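Local coordinates for protein oxidoreductase, Gfo/Idh/MocA family (Vibrio cholerae, PDB 1XEA) that is probably an NAD(P)-dependent oxidoreductase that binds its dinucleotide in a Rossmann-type domain and whose substrate is not identified, at residues Ile69-Ala72 with Thr78-Ala81; Lys94-Ser99 with Asn105-Ala110; Ser174-Arg179 with Val202-Gly207. One frame throughout, in Å; residues are numbered along the deposited sequence.

Contact 1 of 3, residues Ile69-Ala72 with Thr78-Ala81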
ATOM      1  N   ILE A  69     -34.681  16.098  12.105  1.00 51.59           N
ATOM      2  CA  ILE A  69     -35.536  15.074  11.529  1.00 52.55           C
ATOM      3  C   ILE A  69     -34.717  13.984  10.857  1.00 52.24           C
ATOM      4  O   ILE A  69     -33.941  14.255   9.952  1.00 53.93           O
ATOM      5  CB  ILE A  69     -36.488  15.712  10.524  1.00 52.53           C
ATOM      6  CG1 ILE A  69     -37.303  16.788  11.247  1.00 52.27           C
ATOM      7  CG2 ILE A  69     -37.381  14.652   9.902  1.00 52.51           C
ATOM      8  CD1 ILE A  69     -37.956  17.781  10.334  1.00 53.29           C
ATOM      9  N   HIS A  70     -34.884  12.746  11.297  1.00 51.44           N
ATOM     10  CA  HIS A  70     -34.119  11.660  10.707  1.00 51.64           C
ATOM     11  C   HIS A  70     -35.053  10.634  10.111  1.00 51.68           C
ATOM     12  O   HIS A  70     -34.633   9.559   9.686  1.00 51.51           O
ATOM     13  CB  HIS A  70     -33.239  11.004  11.763  1.00 52.50           C
ATOM     14  CG  HIS A  70     -32.417  11.977  12.545  1.00 53.28           C
ATOM     15  ND1 HIS A  70     -31.341  12.650  12.004  1.00 53.99           N
ATOM     16  CD2 HIS A  70     -32.529  12.413  13.821  1.00 53.29           C
ATOM     17  CE1 HIS A  70     -30.826  13.456  12.915  1.00 53.67           C
ATOM     18  NE2 HIS A  70     -31.528  13.331  14.026  1.00 53.98           N
ATOM     19  N   ALA A  71     -36.333  10.974  10.089  1.00 51.41           N
ATOM     20  CA  ALA A  71     -37.344  10.087   9.545  1.00 51.51           C
ATOM     21  C   ALA A  71     -37.071   9.756   8.080  1.00 52.01           C
ATOM     22  O   ALA A  71     -36.038  10.126   7.522  1.00 51.18           O
ATOM     23  CB  ALA A  71     -38.712  10.724   9.687  1.00 51.31           C
ATOM     24  N   ALA A  72     -38.015   9.052   7.466  1.00 54.10           N
ATOM     25  CA  ALA A  72     -37.907   8.661   6.068  1.00 56.01           C
ATOM     26  C   ALA A  72     -37.963   9.903   5.189  1.00 57.12           C
ATOM     27  O   ALA A  72     -38.415  10.956   5.626  1.00 57.70           O
ATOM     28  CB  ALA A  72     -39.036   7.714   5.711  1.00 56.87           C
ATOM     29  N   THR A  78     -43.248  17.250   5.519  1.00 57.75           N
ATOM     30  CA  THR A  78     -44.237  17.417   6.558  1.00 54.83           C
ATOM     31  C   THR A  78     -43.568  17.921   7.820  1.00 52.90           C
ATOM     32  O   THR A  78     -43.745  19.071   8.214  1.00 52.63           O
ATOM     33  CB  THR A  78     -44.925  16.094   6.850  1.00 55.87           C
ATOM     34  OG1 THR A  78     -45.427  15.546   5.627  1.00 56.23           O
ATOM     35  CG2 THR A  78     -46.071  16.294   7.822  1.00 55.71           C
ATOM     36  N   LEU A  79     -42.779  17.057   8.441  1.00 52.53           N
ATOM     37  CA  LEU A  79     -42.076  17.410   9.665  1.00 52.08           C
ATOM     38  C   LEU A  79     -41.335  18.738   9.557  1.00 51.42           C
ATOM     39  O   LEU A  79     -41.496  19.625  10.395  1.00 51.05           O
ATOM     40  CB  LEU A  79     -41.092  16.300  10.028  1.00 51.86           C
ATOM     41  CG  LEU A  79     -41.723  14.940  10.334  1.00 51.49           C
ATOM     42  CD1 LEU A  79     -40.631  13.920  10.536  1.00 51.14           C
ATOM     43  CD2 LEU A  79     -42.604  15.034  11.566  1.00 50.41           C
ATOM     44  N   ALA A  80     -40.520  18.871   8.519  1.00 51.86           N
ATOM     45  CA  ALA A  80     -39.749  20.088   8.305  1.00 52.23           C
ATOM     46  C   ALA A  80     -40.638  21.325   8.359  1.00 52.85           C
ATOM     47  O   ALA A  80     -40.474  22.184   9.229  1.00 52.71           O
ATOM     48  CB  ALA A  80     -39.034  20.019   6.959  1.00 52.68           C
ATOM     49  N   ALA A  81     -41.569  21.414   7.413  1.00 53.30           N
ATOM     50  CA  ALA A  81     -42.490  22.542   7.338  1.00 53.88           C
ATOM     51  C   ALA A  81     -43.104  22.838   8.701  1.00 54.99           C
ATOM     52  O   ALA A  81     -43.138  23.989   9.144  1.00 54.39           O
ATOM     53  CB  ALA A  81     -43.590  22.251   6.326  1.00 52.86           C
TER
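The strand-to-helix turn of a Rossmann domain closes on itself where Ile-69, at the end of strand 66-69, meets Leu-79 and Ala-80 of helix 76-85. The contact is purely apolar. Ile-69 reaches the helix with both of its branches. Ile-69 CG2 lies 3.4 Å from Leu-79 CD1. The longer branch goes further along the helix, and Ile-69 CD1 comes to 3.5 Å from Leu-79 CB. Ile-69 CD1 also lies 3.3 Å from Ala-80 N, beside the helix backbone. Its approach to the Ala-80 methyl is looser. The two long side chains run at a slant to one another. Leu-79 is nearly straight beyond its CB, with CD1 opposite CA (chi2 174°), and this carries the methyl over to the loop. There Leu-79 CD1 touches both Ile-69 CG2 and Ala-71 CB, the latter 3.8 Å away.

Strand 66-69, helix 76-85 and the neighbouring parallel strand 90-93 form a beta-alpha-beta crossover, so this packing seats the crossover helix on the sheet. Ile-69 also touches Thr-90 and Val-92 of the next strand, while Leu-79 reaches Ile-8 of strand 3-8 and the loop residue Tyr-56. His-70 turns away from the helix and stacks its ring on Tyr-18. The side chain of Ala-71 touches the Gly-9, Gly-11, Ala-14 sequence, consistent with the glycine-rich dinucleotide-binding turn of Rossmann folds.

Contact 2 of 3, residues Lys94-Ser99 with Asn105-Ala110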
ATOM      1  N   LYS A  94     -29.837  14.409   4.860  1.00 50.61           N
ATOM      2  CA  LYS A  94     -29.925  14.282   3.409  1.00 50.70           C
ATOM      3  C   LYS A  94     -30.590  12.960   3.044  1.00 50.52           C
ATOM      4  O   LYS A  94     -30.355  11.946   3.691  1.00 50.69           O
ATOM      5  CB  LYS A  94     -28.528  14.355   2.795  1.00 50.97           C
ATOM      6  CG  LYS A  94     -27.636  13.178   3.137  1.00 53.16           C
ATOM      7  CD  LYS A  94     -27.910  11.994   2.221  1.00 56.20           C
ATOM      8  CE  LYS A  94     -27.598  10.669   2.903  1.00 57.45           C
ATOM      9  NZ  LYS A  94     -27.826   9.534   1.972  1.00 58.06           N
ATOM     10  N   PRO A  95     -31.429  12.956   1.996  1.00 50.62           N
ATOM     11  CA  PRO A  95     -31.766  14.143   1.203  1.00 51.16           C
ATOM     12  C   PRO A  95     -32.882  14.966   1.856  1.00 52.17           C
ATOM     13  O   PRO A  95     -33.643  14.450   2.679  1.00 52.53           O
ATOM     14  CB  PRO A  95     -32.187  13.537  -0.130  1.00 50.41           C
ATOM     15  CG  PRO A  95     -32.893  12.292   0.305  1.00 49.78           C
ATOM     16  CD  PRO A  95     -31.975  11.738   1.372  1.00 49.54           C
ATOM     17  N   LEU A  96     -32.978  16.243   1.491  1.00 52.21           N
ATOM     18  CA  LEU A  96     -34.009  17.122   2.047  1.00 52.01           C
ATOM     19  C   LEU A  96     -35.390  16.628   1.632  1.00 52.42           C
ATOM     20  O   LEU A  96     -36.342  16.653   2.415  1.00 50.38           O
ATOM     21  CB  LEU A  96     -33.816  18.559   1.550  1.00 51.18           C
ATOM     22  CG  LEU A  96     -34.874  19.611   1.936  1.00 50.85           C
ATOM     23  CD1 LEU A  96     -34.995  19.723   3.448  1.00 49.66           C
ATOM     24  CD2 LEU A  96     -34.478  20.954   1.338  1.00 50.01           C
ATOM     25  N   ALA A  97     -35.485  16.171   0.392  1.00 52.49           N
ATOM     26  CA  ALA A  97     -36.738  15.677  -0.126  1.00 54.59           C
ATOM     27  C   ALA A  97     -36.478  14.954  -1.434  1.00 56.24           C
ATOM     28  O   ALA A  97     -35.436  15.147  -2.062  1.00 56.51           O
ATOM     29  CB  ALA A  97     -37.711  16.828  -0.342  1.00 55.48           C
ATOM     30  N   ALA A  98     -37.441  14.131  -1.840  1.00 57.77           N
ATOM     31  CA  ALA A  98     -37.343  13.347  -3.062  1.00 58.45           C
ATOM     32  C   ALA A  98     -37.446  14.169  -4.337  1.00 59.35           C
ATOM     33  O   ALA A  98     -37.322  13.629  -5.435  1.00 59.51           O
ATOM     34  CB  ALA A  98     -38.408  12.266  -3.055  1.00 59.75           C
ATOM     35  N   SER A  99     -37.678  15.469  -4.206  1.00 59.93           N
ATOM     36  CA  SER A  99     -37.783  16.319  -5.384  1.00 61.19           C
ATOM     37  C   SER A  99     -37.215  17.694  -5.105  1.00 61.25           C
ATOM     38  O   SER A  99     -37.108  18.106  -3.952  1.00 60.92           O
ATOM     39  CB  SER A  99     -39.241  16.451  -5.822  1.00 62.07           C
ATOM     40  OG  SER A  99     -39.995  17.180  -4.871  1.00 63.66           O
ATOM     41  N   ASN A 105     -39.604  24.629  -2.013  1.00 54.22           N
ATOM     42  CA  ASN A 105     -40.703  25.027  -1.121  1.00 53.87           C
ATOM     43  C   ASN A 105     -40.188  25.214   0.314  1.00 53.54           C
ATOM     44  O   ASN A 105     -40.283  26.301   0.884  1.00 53.01           O
ATOM     45  CB  ASN A 105     -41.826  23.975  -1.115  1.00 54.30           C
ATOM     46  CG  ASN A 105     -42.656  23.984  -2.397  1.00 55.63           C
ATOM     47  OD1 ASN A 105     -43.087  25.041  -2.868  1.00 55.84           O
ATOM     48  ND2 ASN A 105     -42.898  22.800  -2.956  1.00 54.89           N
ATOM     49  N   LEU A 106     -39.649  24.140   0.886  1.00 52.38           N
ATOM     50  CA  LEU A 106     -39.120  24.170   2.241  1.00 51.30           C
ATOM     51  C   LEU A 106     -38.161  25.338   2.502  1.00 52.15           C
ATOM     52  O   LEU A 106     -38.193  25.946   3.580  1.00 52.27           O
ATOM     53  CB  LEU A 106     -38.440  22.838   2.569  1.00 49.93           C
ATOM     54  CG  LEU A 106     -39.406  21.669   2.748  1.00 50.36           C
ATOM     55  CD1 LEU A 106     -38.656  20.351   2.763  1.00 50.53           C
ATOM     56  CD2 LEU A 106     -40.188  21.864   4.035  1.00 49.77           C
ATOM     57  N   TYR A 107     -37.302  25.663   1.540  1.00 51.66           N
ATOM     58  CA  TYR A 107     -36.389  26.779   1.759  1.00 53.27           C
ATOM     59  C   TYR A 107     -37.090  28.107   1.631  1.00 54.24           C
ATOM     60  O   TYR A 107     -36.789  29.043   2.372  1.00 53.76           O
ATOM     61  CB  TYR A 107     -35.184  26.732   0.817  1.00 53.67           C
ATOM     62  CG  TYR A 107     -34.020  26.009   1.439  1.00 54.13           C
ATOM     63  CD1 TYR A 107     -33.619  24.763   0.965  1.00 54.16           C
ATOM     64  CD2 TYR A 107     -33.378  26.527   2.566  1.00 53.87           C
ATOM     65  CE1 TYR A 107     -32.618  24.041   1.596  1.00 54.18           C
ATOM     66  CE2 TYR A 107     -32.373  25.814   3.210  1.00 54.85           C
ATOM     67  CZ  TYR A 107     -32.001  24.567   2.719  1.00 55.23           C
ATOM     68  OH  TYR A 107     -31.045  23.822   3.368  1.00 56.14           O
ATOM     69  N   GLU A 108     -38.021  28.201   0.686  1.00 56.19           N
ATOM     70  CA  GLU A 108     -38.779  29.433   0.516  1.00 56.84           C
ATOM     71  C   GLU A 108     -39.516  29.662   1.831  1.00 55.70           C
ATOM     72  O   GLU A 108     -39.484  30.757   2.380  1.00 56.09           O
ATOM     73  CB  GLU A 108     -39.769  29.304  -0.649  1.00 58.47           C
ATOM     74  CG  GLU A 108     -39.347  30.060  -1.917  1.00 63.41           C
ATOM     75  CD  GLU A 108     -40.322  29.884  -3.084  1.00 67.29           C
ATOM     76  OE1 GLU A 108     -41.547  30.057  -2.884  1.00 70.67           O
ATOM     77  OE2 GLU A 108     -39.865  29.585  -4.214  1.00 69.45           O
ATOM     78  N   LEU A 109     -40.141  28.606   2.345  1.00 55.94           N
ATOM     79  CA  LEU A 109     -40.883  28.656   3.600  1.00 55.88           C
ATOM     80  C   LEU A 109     -40.015  29.104   4.765  1.00 56.43           C
ATOM     81  O   LEU A 109     -40.397  29.986   5.532  1.00 55.10           O
ATOM     82  CB  LEU A 109     -41.466  27.274   3.907  1.00 55.72           C
ATOM     83  CG  LEU A 109     -42.095  27.059   5.295  1.00 57.72           C
ATOM     84  CD1 LEU A 109     -43.250  28.023   5.523  1.00 58.35           C
ATOM     85  CD2 LEU A 109     -42.591  25.622   5.413  1.00 58.81           C
ATOM     86  N   ALA A 110     -38.853  28.475   4.902  1.00 59.69           N
ATOM     87  CA  ALA A 110     -37.917  28.792   5.980  1.00 61.36           C
ATOM     88  C   ALA A 110     -37.464  30.252   5.932  1.00 62.82           C
ATOM     89  O   ALA A 110     -37.210  30.855   6.970  1.00 61.70           O
ATOM     90  CB  ALA A 110     -36.711  27.864   5.899  1.00 61.11           C
TER
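Leu-96 meets two consecutive residues of helix 100-112, giving one methyl to each. Leu-96 CD1 lies 3.8 Å from Leu-106 CD1, and the two side chains lie alongside, pointing opposite ways. The second methyl, Leu-96 CD2, approaches the Tyr-107 ring obliquely, 3.6 Å from Tyr-107 CE1 and 3.9 Å from Tyr-107 CD1. With CG of Leu-96 turned away from its own backbone N (chi1 175°), the forked end extends toward the helix. All three residues are buried.

The next shell fixes these groups. Tyr-107 OH is hydrogen-bonded to the backbone O of Leu-117, which satisfies the phenol, and Ile-289, Asn-292 and Leu-293 of helix 286-311 also touch this tyrosine. Leu-106 packs on Ser-77 and Ala-80 of helix 76-85. A hydrogen bond between Leu-96 N and His-296 NE2 of helix 286-311 holds the loop. At its far end Ser-99 is the N-cap of helix 100-112.

A cis peptide bond joins Lys-94 to Pro-95 just before Leu-96. This pair corresponds to the Lys-Pro of the family's Glu-Lys-Pro motif, here preceded by aspartate. It forms part of the loop in a strand-loop-helix unit of the Rossmann fold, in which Leu-96 packs back on the helix that follows strand 90-93.

Contact 3 of 3, residues Ser174-Arg179 with Val202-Gly207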
ATOM      1  N   SER A 174     -20.695  16.668  -2.567  1.00 35.96           N
ATOM      2  CA  SER A 174     -19.332  16.835  -2.077  1.00 35.57           C
ATOM      3  C   SER A 174     -18.408  17.482  -3.091  1.00 34.77           C
ATOM      4  O   SER A 174     -17.410  18.098  -2.732  1.00 33.63           O
ATOM      5  CB  SER A 174     -18.756  15.483  -1.657  1.00 36.05           C
ATOM      6  OG  SER A 174     -19.527  14.915  -0.626  1.00 36.36           O
ATOM      7  N   VAL A 175     -18.757  17.346  -4.359  1.00 34.54           N
ATOM      8  CA  VAL A 175     -17.952  17.887  -5.427  1.00 35.76           C
ATOM      9  C   VAL A 175     -18.525  19.181  -5.972  1.00 36.79           C
ATOM     10  O   VAL A 175     -17.819  19.954  -6.609  1.00 35.99           O
ATOM     11  CB  VAL A 175     -17.858  16.858  -6.556  1.00 37.13           C
ATOM     12  CG1 VAL A 175     -17.160  17.449  -7.739  1.00 41.86           C
ATOM     13  CG2 VAL A 175     -17.103  15.628  -6.070  1.00 38.75           C
ATOM     14  N   ASN A 176     -19.810  19.408  -5.702  1.00 39.96           N
ATOM     15  CA  ASN A 176     -20.542  20.584  -6.178  1.00 41.17           C
ATOM     16  C   ASN A 176     -20.095  21.900  -5.528  1.00 42.25           C
ATOM     17  O   ASN A 176     -20.861  22.569  -4.840  1.00 40.14           O
ATOM     18  CB  ASN A 176     -22.034  20.364  -5.945  1.00 41.81           C
ATOM     19  CG  ASN A 176     -22.886  21.298  -6.755  1.00 43.69           C
ATOM     20  OD1 ASN A 176     -22.374  22.182  -7.439  1.00 46.36           O
ATOM     21  ND2 ASN A 176     -24.194  21.105  -6.698  1.00 43.76           N
ATOM     22  N   LEU A 177     -18.846  22.270  -5.783  1.00 45.72           N
ATOM     23  CA  LEU A 177     -18.256  23.470  -5.219  1.00 48.52           C
ATOM     24  C   LEU A 177     -18.522  24.719  -6.055  1.00 51.85           C
ATOM     25  O   LEU A 177     -18.069  25.809  -5.711  1.00 51.96           O
ATOM     26  CB  LEU A 177     -16.752  23.256  -5.077  1.00 47.02           C
ATOM     27  CG  LEU A 177     -16.305  22.031  -4.273  1.00 45.95           C
ATOM     28  CD1 LEU A 177     -14.862  21.724  -4.593  1.00 44.69           C
ATOM     29  CD2 LEU A 177     -16.499  22.268  -2.784  1.00 44.53           C
ATOM     30  N   SER A 178     -19.243  24.560  -7.159  1.00 55.57           N
ATOM     31  CA  SER A 178     -19.544  25.684  -8.043  1.00 58.13           C
ATOM     32  C   SER A 178     -21.042  25.976  -8.096  1.00 59.62           C
ATOM     33  O   SER A 178     -21.502  26.791  -8.900  1.00 60.04           O
ATOM     34  CB  SER A 178     -19.055  25.370  -9.457  1.00 59.72           C
ATOM     35  OG  SER A 178     -19.876  24.384 -10.066  1.00 60.36           O
ATOM     36  N   ARG A 179     -21.797  25.297  -7.240  1.00 61.48           N
ATOM     37  CA  ARG A 179     -23.245  25.453  -7.191  1.00 62.69           C
ATOM     38  C   ARG A 179     -23.825  25.188  -8.569  1.00 62.01           C
ATOM     39  O   ARG A 179     -24.357  26.090  -9.215  1.00 61.65           O
ATOM     40  CB  ARG A 179     -23.636  26.857  -6.732  1.00 65.79           C
ATOM     41  CG  ARG A 179     -23.051  27.261  -5.392  1.00 71.67           C
ATOM     42  CD  ARG A 179     -23.788  28.464  -4.819  1.00 78.39           C
ATOM     43  NE  ARG A 179     -24.097  29.491  -5.830  1.00 86.06           N
ATOM     44  CZ  ARG A 179     -25.242  29.583  -6.518  1.00 88.33           C
ATOM     45  NH1 ARG A 179     -26.215  28.702  -6.319  1.00 89.64           N
ATOM     46  NH2 ARG A 179     -25.428  30.577  -7.385  1.00 88.32           N
ATOM     47  N   VAL A 202     -21.209  11.822 -13.322  1.00 44.74           N
ATOM     48  CA  VAL A 202     -21.475  13.211 -13.656  1.00 45.44           C
ATOM     49  C   VAL A 202     -20.203  14.022 -13.522  1.00 47.14           C
ATOM     50  O   VAL A 202     -19.561  14.035 -12.473  1.00 46.95           O
ATOM     51  CB  VAL A 202     -22.545  13.813 -12.741  1.00 45.14           C
ATOM     52  CG1 VAL A 202     -22.695  15.298 -13.029  1.00 45.36           C
ATOM     53  CG2 VAL A 202     -23.863  13.093 -12.950  1.00 43.82           C
ATOM     54  N   GLN A 203     -19.857  14.716 -14.596  1.00 50.23           N
ATOM     55  CA  GLN A 203     -18.647  15.516 -14.633  1.00 52.49           C
ATOM     56  C   GLN A 203     -18.846  16.809 -15.430  1.00 52.75           C
ATOM     57  O   GLN A 203     -19.435  16.797 -16.509  1.00 53.35           O
ATOM     58  CB  GLN A 203     -17.530  14.664 -15.246  1.00 54.21           C
ATOM     59  CG  GLN A 203     -16.519  15.430 -16.066  1.00 58.07           C
ATOM     60  CD  GLN A 203     -15.373  14.566 -16.558  1.00 61.01           C
ATOM     61  OE1 GLN A 203     -14.618  14.980 -17.438  1.00 64.13           O
ATOM     62  NE2 GLN A 203     -15.226  13.367 -15.987  1.00 60.92           N
ATOM     63  N   TRP A 204     -18.359  17.923 -14.890  1.00 53.02           N
ATOM     64  CA  TRP A 204     -18.463  19.209 -15.571  1.00 53.11           C
ATOM     65  C   TRP A 204     -17.288  20.099 -15.181  1.00 55.40           C
ATOM     66  O   TRP A 204     -16.575  19.819 -14.214  1.00 55.16           O
ATOM     67  CB  TRP A 204     -19.764  19.909 -15.205  1.00 49.50           C
ATOM     68  CG  TRP A 204     -19.808  20.402 -13.805  1.00 46.48           C
ATOM     69  CD1 TRP A 204     -19.567  21.678 -13.370  1.00 45.26           C
ATOM     70  CD2 TRP A 204     -20.202  19.651 -12.655  1.00 46.13           C
ATOM     71  NE1 TRP A 204     -19.797  21.767 -12.014  1.00 44.25           N
ATOM     72  CE2 TRP A 204     -20.181  20.537 -11.552  1.00 45.05           C
ATOM     73  CE3 TRP A 204     -20.553  18.309 -12.450  1.00 46.29           C
ATOM     74  CZ2 TRP A 204     -20.537  20.128 -10.262  1.00 44.59           C
ATOM     75  CZ3 TRP A 204     -20.902  17.900 -11.173  1.00 45.34           C
ATOM     76  CH2 TRP A 204     -20.883  18.808 -10.090  1.00 46.60           C
ATOM     77  N   GLN A 205     -17.091  21.180 -15.925  1.00 57.62           N
ATOM     78  CA  GLN A 205     -15.990  22.083 -15.635  1.00 59.17           C
ATOM     79  C   GLN A 205     -16.444  23.518 -15.335  1.00 59.15           C
ATOM     80  O   GLN A 205     -17.186  24.114 -16.110  1.00 60.34           O
ATOM     81  CB  GLN A 205     -14.998  22.045 -16.804  1.00 58.43           C
ATOM     82  CG  GLN A 205     -13.800  22.961 -16.644  1.00 61.44           C
ATOM     83  CD  GLN A 205     -12.495  22.334 -17.125  1.00 63.45           C
ATOM     84  OE1 GLN A 205     -12.469  21.564 -18.091  1.00 66.19           O
ATOM     85  NE2 GLN A 205     -11.399  22.680 -16.458  1.00 63.01           N
ATOM     86  N   THR A 206     -16.010  24.048 -14.193  1.00 59.46           N
ATOM     87  CA  THR A 206     -16.339  25.411 -13.769  1.00 59.54           C
ATOM     88  C   THR A 206     -15.063  26.224 -13.689  1.00 58.61           C
ATOM     89  O   THR A 206     -14.314  26.124 -12.713  1.00 60.11           O
ATOM     90  CB  THR A 206     -16.981  25.456 -12.358  1.00 60.87           C
ATOM     91  OG1 THR A 206     -18.306  24.914 -12.408  1.00 65.91           O
ATOM     92  CG2 THR A 206     -17.042  26.892 -11.835  1.00 59.68           C
ATOM     93  N   GLY A 207     -14.818  27.038 -14.705  1.00 57.47           N
ATOM     94  CA  GLY A 207     -13.618  27.850 -14.704  1.00 54.89           C
ATOM     95  C   GLY A 207     -12.417  26.967 -14.949  1.00 53.78           C
ATOM     96  O   GLY A 207     -12.347  26.281 -15.965  1.00 53.82           O
TER
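Ser-178 OG and Thr-206 OG1 are joined by a hydrogen bond of 2.9 Å, which ties the chain after helix 160-175 to the end of strand 196-206. With chi1 at 72°, the Ser-178 hydroxyl is set over its own backbone, and this also brings it to the edge of the Trp-204 indole. Ser-178 OG lies near the ring plane, 3.3 Å from Trp-204 NE1. Thr-206 OG1 lies at the indole edge too, in the ring plane. The methyl of Thr-206 covers the carbon of the serine, with Thr-206 CG2 3.5 Å from Ser-178 CB.

Strand 196-206 belongs to the large mixed sheet of the second domain, and helix 160-175 packs against that sheet. Val-175, at the helix end, touches Trp-149 and Leu-211 of two other strands. The chain then folds back through an inverse gamma turn centred on Asn-176, closed by Leu-177 N bonding to Val-175 O at 2.7 Å.

Asn-176 brings its amide to the six-membered part of the indole, and the two planes are almost perpendicular, 87° apart. Asn-176 OD1 is 3.9 Å from Trp-204 CZ2. Both ends of the amide have partners that fix its rotation: OD1 accepts from Gln-180 N, and ND2 is hydrogen-bonded to Ser-295 OG of helix 286-311. Gln-203 and Gln-205 point away from the 174-179 segment. They pack on His-187 and Thr-189 of a second subunit.

Contacts 1 and 2 are both buried and lie in the same Rossmann domain. Each joins the end of a sheet strand or the loop after it to the helix that follows. They touch through their helices, where Ala-81 CB lies 3.6 Å from Leu-109 CD2. Contact 3 is separate, with its centre about 29 Å from that of contact 1 and about 21 Å from that of contact 2. It is only partly buried and joins the end of a helix to the mixed sheet, near a second subunit. The chemistry differs accordingly. Contacts 1 and 2 are aliphatic packing, with one tyrosine ring, whereas contact 3 sets hydroxyls and a carboxamide round a tryptophan.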